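Local coordinates for protein acetone carboxylase alpha subunit (Xanthobacter autotrophicus Py2, PDB 5M45) that belongs to the hydantoinase B/oxoprolinase family and forms, in a six-chain assembly, a large subunit that binds manganese and magnesium ions, at residues Y758-D761 and I762-P766; L382-T386 and W387-D391; L632-P636 and Q637-D641; E650-A653 and G654-G658. All blocks are in the same frame, centred on the assembly; numbering follows the deposited sequence.

Contact 1: residues Y758-D761 and I762-P766; sequences YSMD and ISELP. With MG (magnesium ion), chain Q.
The carboxylate of Asp-761 reaches forward over the turn that follows it and holds Ser-763 twice through one oxygen. Asp-761 OD2 takes the hydroxyl OG of Ser-763 at 2.7 Å on its anti lone pair, and the backbone N of Ser-763 at 3.0 Å from above the carboxylate plane. A chi1 of -169° swings CG away from the backbone N and lets the carboxylate close the Asx turn at the start of the 3-10 segment 762-764. In return, Glu-764 OE2 accepts Asp-761 N at 2.9 Å from above the carboxylate plane, while Glu-764 N bonds to Asp-761 O. Next to these bonds, Met-760 CE meets Leu-765 CD2 at 4.1 Å, their chains crossing nearly at right angles. The looser side is that of the exposed Glu-764 carboxylate, which a water joins to Ser-759 O. A second water spans Asp-761 OD1 and Ile-762 N, and OD1 is also salt-bridged to Lys-384. Magnesium is bound by Ser-763 O at 2.5 Å, by Val-768 O and by a water that donates to Leu-765 O. In the loop after helix 726-735, Met-760 and Leu-765 lie on Arg-393, and Met-760 also packs on Ile-450 of a second subunit.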
loop_
_atom_site.group_PDB
_atom_site.type_symbol
_atom_site.label_atom_id
_atom_site.label_comp_id
_atom_site.label_asym_id
_atom_site.label_seq_id
_atom_site.Cartn_x
_atom_site.Cartn_y
_atom_site.Cartn_z
ATOM N N TYR A 758 -16.226 9.306 17.471
ATOM C CA TYR A 758 -15.961 7.911 17.146
ATOM C C TYR A 758 -14.534 7.720 16.645
ATOM O O TYR A 758 -14.124 8.356 15.668
ATOM C CB TYR A 758 -16.984 7.407 16.133
ATOM C CG TYR A 758 -18.361 7.330 16.732
ATOM C CD1 TYR A 758 -19.221 8.447 16.744
ATOM C CD2 TYR A 758 -18.792 6.160 17.382
ATOM C CE1 TYR A 758 -20.472 8.379 17.361
ATOM C CE2 TYR A 758 -20.021 6.099 17.984
ATOM C CZ TYR A 758 -20.858 7.206 17.961
ATOM O OH TYR A 758 -22.097 7.053 18.526
ATOM N N SER A 759 -13.789 6.840 17.328
ATOM C CA SER A 759 -12.407 6.520 16.952
ATOM C C SER A 759 -12.070 5.058 17.347
ATOM O O SER A 759 -12.660 4.520 18.275
ATOM C CB SER A 759 -11.447 7.516 17.609
ATOM O OG SER A 759 -11.630 7.468 19.012
ATOM N N MET A 760 -11.164 4.426 16.618
ATOM C CA MET A 760 -10.753 3.044 16.882
ATOM C C MET A 760 -9.227 2.961 16.847
ATOM O O MET A 760 -8.608 3.119 15.790
ATOM C CB MET A 760 -11.389 2.115 15.843
ATOM C CG MET A 760 -11.181 0.629 16.062
ATOM S SD MET A 760 -11.643 -0.412 14.600
ATOM C CE MET A 760 -11.680 -2.020 15.400
ATOM N N ASP A 761 -8.634 2.720 18.011
ATOM C CA ASP A 761 -7.179 2.630 18.164
ATOM C C ASP A 761 -6.588 1.330 17.586
ATOM O O ASP A 761 -7.255 0.300 17.552
ATOM C CB ASP A 761 -6.791 2.780 19.649
ATOM C CG ASP A 761 -5.288 2.965 19.842
ATOM O OD1 ASP A 761 -4.782 4.055 19.507
ATOM O OD2 ASP A 761 -4.593 2.002 20.293
ATOM N N ILE A 762 -5.335 1.382 17.134
ATOM C CA ILE A 762 -4.632 0.193 16.633
ATOM C C ILE A 762 -4.586 -0.966 17.654
ATOM O O ILE A 762 -4.629 -2.126 17.267
ATOM C CB ILE A 762 -3.227 0.528 16.090
ATOM C CG1 ILE A 762 -2.619 -0.662 15.317
ATOM C CG2 ILE A 762 -2.260 0.963 17.201
ATOM C CD1 ILE A 762 -3.450 -1.152 14.142
ATOM N N SER A 763 -4.534 -0.655 18.955
ATOM C CA SER A 763 -4.539 -1.718 19.982
ATOM C C SER A 763 -5.851 -2.513 20.084
ATOM O O SER A 763 -5.858 -3.541 20.737
ATOM C CB SER A 763 -4.186 -1.158 21.362
ATOM O OG SER A 763 -5.179 -0.170 21.739
ATOM N N GLU A 764 -6.934 -2.052 19.454
ATOM C CA GLU A 764 -8.184 -2.798 19.373
ATOM C C GLU A 764 -8.144 -3.949 18.350
ATOM O O GLU A 764 -9.033 -4.771 18.350
ATOM C CB GLU A 764 -9.388 -1.851 19.092
ATOM C CG GLU A 764 -9.553 -0.819 20.224
ATOM C CD GLU A 764 -10.575 0.260 19.945
ATOM O OE1 GLU A 764 -11.691 -0.149 19.563
ATOM O OE2 GLU A 764 -10.277 1.504 20.085
ATOM N N LEU A 765 -7.147 -4.012 17.456
ATOM C CA LEU A 765 -7.081 -5.129 16.517
ATOM C C LEU A 765 -6.483 -6.381 17.183
ATOM O O LEU A 765 -5.750 -6.258 18.185
ATOM C CB LEU A 765 -6.293 -4.742 15.264
ATOM C CG LEU A 765 -6.872 -3.659 14.341
ATOM C CD1 LEU A 765 -6.073 -3.563 13.051
ATOM C CD2 LEU A 765 -8.334 -3.848 13.980
ATOM N N PRO A 766 -6.776 -7.583 16.651
ATOM C CA PRO A 766 -6.361 -8.790 17.407
ATOM C C PRO A 766 -4.847 -8.985 17.495
ATOM O O PRO A 766 -4.127 -8.720 16.500
ATOM C CB PRO A 766 -6.978 -9.946 16.591
ATOM C CG PRO A 766 -8.142 -9.303 15.850
ATOM C CD PRO A 766 -7.653 -7.922 15.515
HETATM MG MG MG Q . -4.364 -4.712 22.315
HETATM O O HOH W 1 -12.871 3.258 20.701
HETATM O O HOH W 2 -3.901 4.137 17.010
HETATM O O HOH W 3 -5.450 -6.341 21.021
#

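Contact 2: residues L382-T386 and W387-D391; sequences LPKGT and WMNPD
Three partners hold the ammonium group of Lys-384: the carbonyl of Pro-390, a water, and the carboxylate of Asp-761 in a salt bridge. NZ meets Pro-390 O at 3.0 Å from above the carbonyl plane, and the water, 2.7 Å from NZ, makes a weak bond onward to Asn-389 OD1. A bend at chi2 (59°) carries the lysine chain across the Asn-389 side chain at about a right angle and brings CE to 3.8 Å from Asp-391 CB. The asparagine amide uses its other end on the backbone, ND2 donating to Leu-382 O at 3.0 Å with that oxygen close to the amide plane; Glu-776 is a further partner of ND2. The chain here makes two successive beta turns, type II over 383-386 and type I over 386-389, in the loop between strand 378-381 and helix 401-422. Gly-385 provides the positive phi of the first turn, and its N bonds to Asn-389 O at 2.8 Å, drawing the two turns together. Thr-386 OG1 donates to Pro-383 O, and Met-388 SD lies 3.4 Å from Thr-386 OG1. On the buried flank Leu-382 CD1 packs on Met-388 CG, and the methionine curls round so that CE lies over one face of the Trp-387 ring, toward its rim. The indole meets Phe-403 edge to face.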
loop_
_atom_site.group_PDB
_atom_site.type_symbol
_atom_site.label_atom_id
_atom_site.label_comp_id
_atom_site.label_asym_id
_atom_site.label_seq_id
_atom_site.Cartn_x
_atom_site.Cartn_y
_atom_site.Cartn_z
ATOM N N LEU A 382 1.029 13.277 27.353
ATOM C CA LEU A 382 0.378 13.556 26.081
ATOM C C LEU A 382 -1.017 12.934 26.097
ATOM O O LEU A 382 -1.159 11.713 25.923
ATOM C CB LEU A 382 1.162 12.962 24.894
ATOM C CG LEU A 382 2.687 13.081 24.746
ATOM C CD1 LEU A 382 3.169 12.635 23.357
ATOM C CD2 LEU A 382 3.147 14.459 25.037
ATOM N N PRO A 383 -2.059 13.753 26.321
ATOM C CA PRO A 383 -3.375 13.141 26.459
ATOM C C PRO A 383 -3.807 12.347 25.217
ATOM O O PRO A 383 -3.554 12.788 24.106
ATOM C CB PRO A 383 -4.287 14.335 26.727
ATOM C CG PRO A 383 -3.402 15.294 27.417
ATOM C CD PRO A 383 -2.084 15.174 26.670
ATOM N N LYS A 384 -4.401 11.174 25.433
ATOM C CA LYS A 384 -4.813 10.275 24.341
ATOM C C LYS A 384 -5.900 10.915 23.494
ATOM O O LYS A 384 -6.895 11.408 24.005
ATOM C CB LYS A 384 -5.310 8.921 24.940
ATOM C CG LYS A 384 -5.541 7.763 23.957
ATOM C CD LYS A 384 -4.288 7.382 23.165
ATOM C CE LYS A 384 -4.505 6.110 22.323
ATOM N NZ LYS A 384 -3.319 5.805 21.472
ATOM N N GLY A 385 -5.741 10.858 22.179
ATOM C CA GLY A 385 -6.666 11.503 21.240
ATOM C C GLY A 385 -6.233 12.826 20.629
ATOM O O GLY A 385 -6.848 13.269 19.638
ATOM N N THR A 386 -5.220 13.470 21.216
ATOM C CA THR A 386 -4.596 14.655 20.641
ATOM C C THR A 386 -3.823 14.288 19.369
ATOM O O THR A 386 -3.556 13.106 19.089
ATOM C CB THR A 386 -3.652 15.361 21.650
ATOM O OG1 THR A 386 -2.632 14.435 22.055
ATOM C CG2 THR A 386 -4.418 15.865 22.914
ATOM N N TRP A 387 -3.432 15.297 18.598
ATOM C CA TRP A 387 -2.673 15.049 17.353
ATOM C C TRP A 387 -1.309 14.385 17.590
ATOM O O TRP A 387 -0.835 13.648 16.708
ATOM C CB TRP A 387 -2.523 16.337 16.505
ATOM C CG TRP A 387 -1.633 17.417 17.145
ATOM C CD1 TRP A 387 -2.044 18.518 17.872
ATOM C CD2 TRP A 387 -0.217 17.470 17.091
ATOM N NE1 TRP A 387 -0.935 19.251 18.260
ATOM C CE2 TRP A 387 0.192 18.627 17.791
ATOM C CE3 TRP A 387 0.765 16.661 16.488
ATOM C CZ2 TRP A 387 1.549 18.991 17.903
ATOM C CZ3 TRP A 387 2.095 17.011 16.625
ATOM C CH2 TRP A 387 2.482 18.166 17.313
ATOM N N MET A 388 -0.675 14.663 18.742
ATOM C CA MET A 388 0.597 14.041 19.139
ATOM C C MET A 388 0.478 12.628 19.780
ATOM O O MET A 388 1.484 11.967 19.971
ATOM C CB MET A 388 1.461 14.966 20.029
ATOM C CG MET A 388 0.917 15.266 21.426
ATOM S SD MET A 388 -0.182 16.688 21.541
ATOM C CE MET A 388 1.005 18.033 21.371
ATOM N N ASN A 389 -0.736 12.173 20.097
ATOM C CA ASN A 389 -0.967 10.796 20.628
ATOM C C ASN A 389 -2.359 10.326 20.163
ATOM O O ASN A 389 -3.275 10.175 20.967
ATOM C CB ASN A 389 -0.799 10.785 22.147
ATOM C CG ASN A 389 -0.846 9.398 22.767
ATOM O OD1 ASN A 389 -0.710 8.331 22.082
ATOM N ND2 ASN A 389 -1.074 9.374 24.075
ATOM N N PRO A 390 -2.517 10.115 18.842
ATOM C CA PRO A 390 -3.858 9.841 18.315
ATOM C C PRO A 390 -4.414 8.509 18.731
ATOM O O PRO A 390 -3.660 7.584 19.027
ATOM C CB PRO A 390 -3.682 9.889 16.787
ATOM C CG PRO A 390 -2.355 10.527 16.547
ATOM C CD PRO A 390 -1.509 10.236 17.745
ATOM N N ASP A 391 -5.731 8.405 18.685
ATOM C CA ASP A 391 -6.476 7.197 19.084
ATOM C C ASP A 391 -7.277 6.586 17.929
ATOM O O ASP A 391 -8.324 5.935 18.157
ATOM C CB ASP A 391 -7.390 7.552 20.284
ATOM C CG ASP A 391 -8.450 8.639 19.928
ATOM O OD1 ASP A 391 -8.392 9.290 18.882
ATOM O OD2 ASP A 391 -9.408 8.820 20.710
HETATM O O HOH W 4 -1.273 5.249 23.215
HETATM O O HOH W 5 -9.603 12.245 19.697
#

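Contact 3: residues L632-P636 and Q637-D641; sequences LDREP and QAVAD
Arg-634 lays its guanidinium against the methyl group of Ala-638, so that CB stands 3.7 Å above one face, over the centre of the group. Val-639 adds to this packing: its CG2 touches Arg-634 CD at 3.9 Å, the two side chains meeting at a slant. An extended chain, with CG anti to the backbone N (chi1 -177°), lays the arginine along this side of the first helical turn. The backbone bonds are those of a helix start. Glu-635 occupies the N-cap, and its O accepts Ala-638 N at 2.9 Å from above the carbonyl plane, together with a weak bond from Val-639 N. Pro-636 follows, and its O takes Ala-640 N at 3.2 Å in the carbonyl plane, the first i to i+4 bond here that is not weak. Side-chain polar contacts lie round the outside. A water joins Glu-635 OE1 to Gln-637 N, linking the N-cap side chain to an early amide of the helix, while Gln-637 NE2 reaches Asp-641 OD1 at 2.9 Å along the exposed face. The arginine nitrogens are paired beyond the turn: NH1 with Asp-470 and NH2 with Asp-642 in salt bridges, while Arg-680 bonds to the backbone O of Arg-634. The guanidinium thus packs one flat face on the alanine methyl while the N-H groups on its rim bond to acids on two different parts of the chain, which would be expected to fix both its plane and its rotation.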
loop_
_atom_site.group_PDB
_atom_site.type_symbol
_atom_site.label_atom_id
_atom_site.label_comp_id
_atom_site.label_asym_id
_atom_site.label_seq_id
_atom_site.Cartn_x
_atom_site.Cartn_y
_atom_site.Cartn_z
ATOM N N LEU A 632 14.244 48.255 19.084
ATOM C CA LEU A 632 14.716 49.621 19.358
ATOM C C LEU A 632 16.091 49.686 20.061
ATOM O O LEU A 632 16.709 50.758 20.134
ATOM C CB LEU A 632 13.649 50.395 20.185
ATOM C CG LEU A 632 13.295 51.776 19.642
ATOM C CD1 LEU A 632 12.568 51.653 18.317
ATOM C CD2 LEU A 632 12.398 52.472 20.648
ATOM N N ASP A 633 16.552 48.550 20.590
ATOM C CA ASP A 633 17.878 48.430 21.161
ATOM C C ASP A 633 18.931 47.863 20.205
ATOM O O ASP A 633 20.087 47.734 20.606
ATOM C CB ASP A 633 17.822 47.619 22.448
ATOM C CG ASP A 633 17.049 48.396 23.579
ATOM O OD1 ASP A 633 17.163 49.621 23.625
ATOM O OD2 ASP A 633 16.269 47.831 24.381
ATOM N N ARG A 634 18.571 47.541 18.953
ATOM C CA ARG A 634 19.560 47.021 18.016
ATOM C C ARG A 634 20.604 48.096 17.712
ATOM O O ARG A 634 20.264 49.264 17.619
ATOM C CB ARG A 634 18.927 46.553 16.711
ATOM C CG ARG A 634 19.908 45.923 15.704
ATOM C CD ARG A 634 19.154 45.035 14.754
ATOM N NE ARG A 634 19.905 44.364 13.704
ATOM C CZ ARG A 634 20.708 43.293 13.890
ATOM N NH1 ARG A 634 20.962 42.829 15.110
ATOM N NH2 ARG A 634 21.309 42.712 12.847
ATOM N N GLU A 635 21.856 47.681 17.566
ATOM C CA GLU A 635 22.941 48.562 17.161
ATOM C C GLU A 635 22.665 49.193 15.789
ATOM O O GLU A 635 22.486 48.446 14.818
ATOM C CB GLU A 635 24.268 47.782 17.189
ATOM C CG GLU A 635 25.515 48.649 17.348
ATOM C CD GLU A 635 25.611 49.406 18.736
ATOM O OE1 GLU A 635 25.602 50.704 18.734
ATOM O OE2 GLU A 635 25.707 48.720 19.837
ATOM N N PRO A 636 22.586 50.543 15.691
ATOM C CA PRO A 636 22.230 51.127 14.379
ATOM C C PRO A 636 23.088 50.690 13.180
ATOM O O PRO A 636 22.542 50.463 12.109
ATOM C CB PRO A 636 22.286 52.625 14.607
ATOM C CG PRO A 636 21.946 52.764 16.060
ATOM C CD PRO A 636 22.616 51.578 16.743
ATOM N N GLN A 637 24.396 50.526 13.375
ATOM C CA GLN A 637 25.284 50.071 12.287
ATOM C C GLN A 637 24.897 48.661 11.786
ATOM O O GLN A 637 25.056 48.366 10.615
ATOM C CB GLN A 637 26.767 50.139 12.715
ATOM C CG GLN A 637 27.783 49.876 11.598
ATOM C CD GLN A 637 27.613 50.850 10.439
ATOM O OE1 GLN A 637 27.585 52.074 10.622
ATOM N NE2 GLN A 637 27.451 50.324 9.243
ATOM N N ALA A 638 24.375 47.810 12.666
ATOM C CA ALA A 638 23.965 46.455 12.265
ATOM C C ALA A 638 22.739 46.487 11.332
ATOM O O ALA A 638 22.603 45.618 10.463
ATOM C CB ALA A 638 23.693 45.567 13.493
ATOM N N VAL A 639 21.868 47.489 11.512
ATOM C CA VAL A 639 20.731 47.719 10.624
ATOM C C VAL A 639 21.274 48.160 9.247
ATOM O O VAL A 639 20.891 47.584 8.226
ATOM C CB VAL A 639 19.695 48.714 11.204
ATOM C CG1 VAL A 639 18.538 48.934 10.231
ATOM C CG2 VAL A 639 19.146 48.222 12.542
ATOM N N ALA A 640 22.179 49.138 9.200
ATOM C CA ALA A 640 22.770 49.559 7.923
ATOM C C ALA A 640 23.491 48.385 7.195
ATOM O O ALA A 640 23.297 48.179 5.979
ATOM C CB ALA A 640 23.730 50.720 8.133
ATOM N N ASP A 641 24.274 47.605 7.944
ATOM C CA ASP A 641 24.946 46.407 7.393
ATOM C C ASP A 641 23.931 45.416 6.802
ATOM O O ASP A 641 24.151 44.882 5.722
ATOM C CB ASP A 641 25.778 45.660 8.458
ATOM C CG ASP A 641 26.970 46.476 8.980
ATOM O OD1 ASP A 641 27.345 47.519 8.400
ATOM O OD2 ASP A 641 27.546 46.099 10.022
HETATM O O HOH W 6 25.931 51.459 15.727
#

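Contact 4: residues E650-A653 and G654-G658; sequences ERFA and GEVYG
Phe-652 and Val-656, one helical turn apart, meet at a slant: CG2 of the valine lies 4.0 Å from Phe-652 CB and equally near the ring atom CD1. The other valine methyl serves the next aromatic, for CG1 stands 3.7 Å above one face of the Tyr-657 ring, over its centre. Val-656 therefore stands between two aromatics, one methyl for each. Its chi1 of 173° turns CG2 back toward Phe-652 and leaves CG1 on the Tyr-657 side. On the far side of Phe-652, its CE2 lies over the centre of the Arg-651 guanidinium, whose nitrogens form salt bridges with Asp-584 and Glu-586. The helix 652-657 that carries them is short and weakly bonded: Val-656 N donates to Phe-652 O at 3.0 Å, and Tyr-657 N to Ala-653 O at 3.2 Å, a less straight bond. A water links Glu-650 O to Gly-654 N at its start. Gly-658, with positive phi (67°), takes the chain out of the helix. Ala-653 touches Ile-643 and Val-639 of helix 636-645, Tyr-657 O accepts a bond from Arg-680 of helix 673-690, and the side chains of Phe-652 and Val-656 pack on the backbone of another protein's chain.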
loop_
_atom_site.group_PDB
_atom_site.type_symbol
_atom_site.label_atom_id
_atom_site.label_comp_id
_atom_site.label_asym_id
_atom_site.label_seq_id
_atom_site.Cartn_x
_atom_site.Cartn_y
_atom_site.Cartn_z
ATOM N N GLU A 650 15.111 48.114 3.011
ATOM C CA GLU A 650 15.350 49.485 3.480
ATOM C C GLU A 650 14.140 50.122 4.196
ATOM O O GLU A 650 14.301 50.790 5.223
ATOM C CB GLU A 650 15.794 50.373 2.303
ATOM C CG GLU A 650 16.278 51.785 2.705
ATOM C CD GLU A 650 15.171 52.809 2.868
ATOM O OE1 GLU A 650 14.081 52.603 2.306
ATOM O OE2 GLU A 650 15.371 53.842 3.565
ATOM N N ARG A 651 12.935 49.892 3.664
ATOM C CA ARG A 651 11.728 50.519 4.188
ATOM C C ARG A 651 11.333 50.102 5.591
ATOM O O ARG A 651 10.588 50.815 6.239
ATOM C CB ARG A 651 10.563 50.353 3.202
ATOM C CG ARG A 651 10.049 48.913 3.036
ATOM C CD ARG A 651 9.531 48.726 1.583
ATOM N NE ARG A 651 8.875 47.430 1.260
ATOM C CZ ARG A 651 7.749 47.013 1.833
ATOM N NH1 ARG A 651 7.147 45.871 1.504
ATOM N NH2 ARG A 651 7.189 47.733 2.805
ATOM N N PHE A 652 11.866 49.005 6.127
ATOM C CA PHE A 652 11.579 48.647 7.506
ATOM C C PHE A 652 12.561 49.222 8.527
ATOM O O PHE A 652 12.326 49.118 9.740
ATOM C CB PHE A 652 11.481 47.108 7.618
ATOM C CG PHE A 652 10.326 46.558 6.861
ATOM C CD1 PHE A 652 9.022 46.733 7.346
ATOM C CD2 PHE A 652 10.511 45.938 5.639
ATOM C CE1 PHE A 652 7.915 46.261 6.643
ATOM C CE2 PHE A 652 9.407 45.474 4.913
ATOM C CZ PHE A 652 8.109 45.609 5.432
ATOM N N ALA A 653 13.671 49.813 8.093
ATOM C CA ALA A 653 14.666 50.344 9.055
ATOM C C ALA A 653 14.069 51.364 10.010
ATOM O O ALA A 653 14.298 51.294 11.233
ATOM C CB ALA A 653 15.851 50.945 8.335
ATOM N N GLY A 654 13.306 52.299 9.447
ATOM C CA GLY A 654 12.629 53.343 10.212
ATOM C C GLY A 654 11.522 52.799 11.077
ATOM O O GLY A 654 11.522 53.020 12.272
ATOM N N GLU A 655 10.582 52.062 10.493
ATOM C CA GLU A 655 9.375 51.653 11.223
ATOM C C GLU A 655 9.650 50.603 12.313
ATOM O O GLU A 655 9.132 50.706 13.420
ATOM C CB GLU A 655 8.331 51.114 10.247
ATOM C CG GLU A 655 6.977 50.769 10.904
ATOM C CD GLU A 655 6.066 51.975 11.178
ATOM O OE1 GLU A 655 6.194 52.951 10.448
ATOM O OE2 GLU A 655 5.227 51.947 12.133
ATOM N N VAL A 656 10.489 49.624 12.009
ATOM C CA VAL A 656 10.763 48.508 12.929
ATOM C C VAL A 656 11.860 48.840 13.956
ATOM O O VAL A 656 11.674 48.623 15.156
ATOM C CB VAL A 656 11.138 47.245 12.124
ATOM C CG1 VAL A 656 11.603 46.110 13.031
ATOM C CG2 VAL A 656 9.946 46.797 11.273
ATOM N N TYR A 657 12.999 49.358 13.483
ATOM C CA TYR A 657 14.172 49.554 14.336
ATOM C C TYR A 657 14.406 51.011 14.765
ATOM O O TYR A 657 15.260 51.263 15.635
ATOM C CB TYR A 657 15.417 49.038 13.594
ATOM C CG TYR A 657 15.392 47.569 13.213
ATOM C CD1 TYR A 657 15.747 46.590 14.150
ATOM C CD2 TYR A 657 15.083 47.155 11.935
ATOM C CE1 TYR A 657 15.753 45.254 13.820
ATOM C CE2 TYR A 657 15.099 45.819 11.595
ATOM C CZ TYR A 657 15.421 44.857 12.538
ATOM O OH TYR A 657 15.418 43.511 12.219
ATOM N N GLY A 658 13.669 51.952 14.178
ATOM C CA GLY A 658 13.848 53.372 14.469
ATOM C C GLY A 658 15.178 53.920 13.985
ATOM O O GLY A 658 15.686 54.915 14.535
HETATM O O HOH W 7 13.447 53.105 6.557
#

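Overall arrangement
Each contact is local and the four follow in series along the chain, none nested or crossed. Contact 2 comes first, turning the chain between strand 378-381 and helix 401-422. Contact 3 then starts helix 636-645, and contact 4 forms helix 652-657 next to it, their centres 10 Å apart; Val-639 CG1 touches Ala-653 CB at 3.9 Å, and Arg-634 CD packs on Tyr-657. Contact 1, in the loop after helix 726-735, returns to contact 2, where Ser-759 OG makes a probable, weak hydrogen bond to Asp-391 OD2 at 3.1 Å. The chain thus has two paired regions, with contacts 1 and 3 on opposite sides of its centre, their centres 57 Å apart.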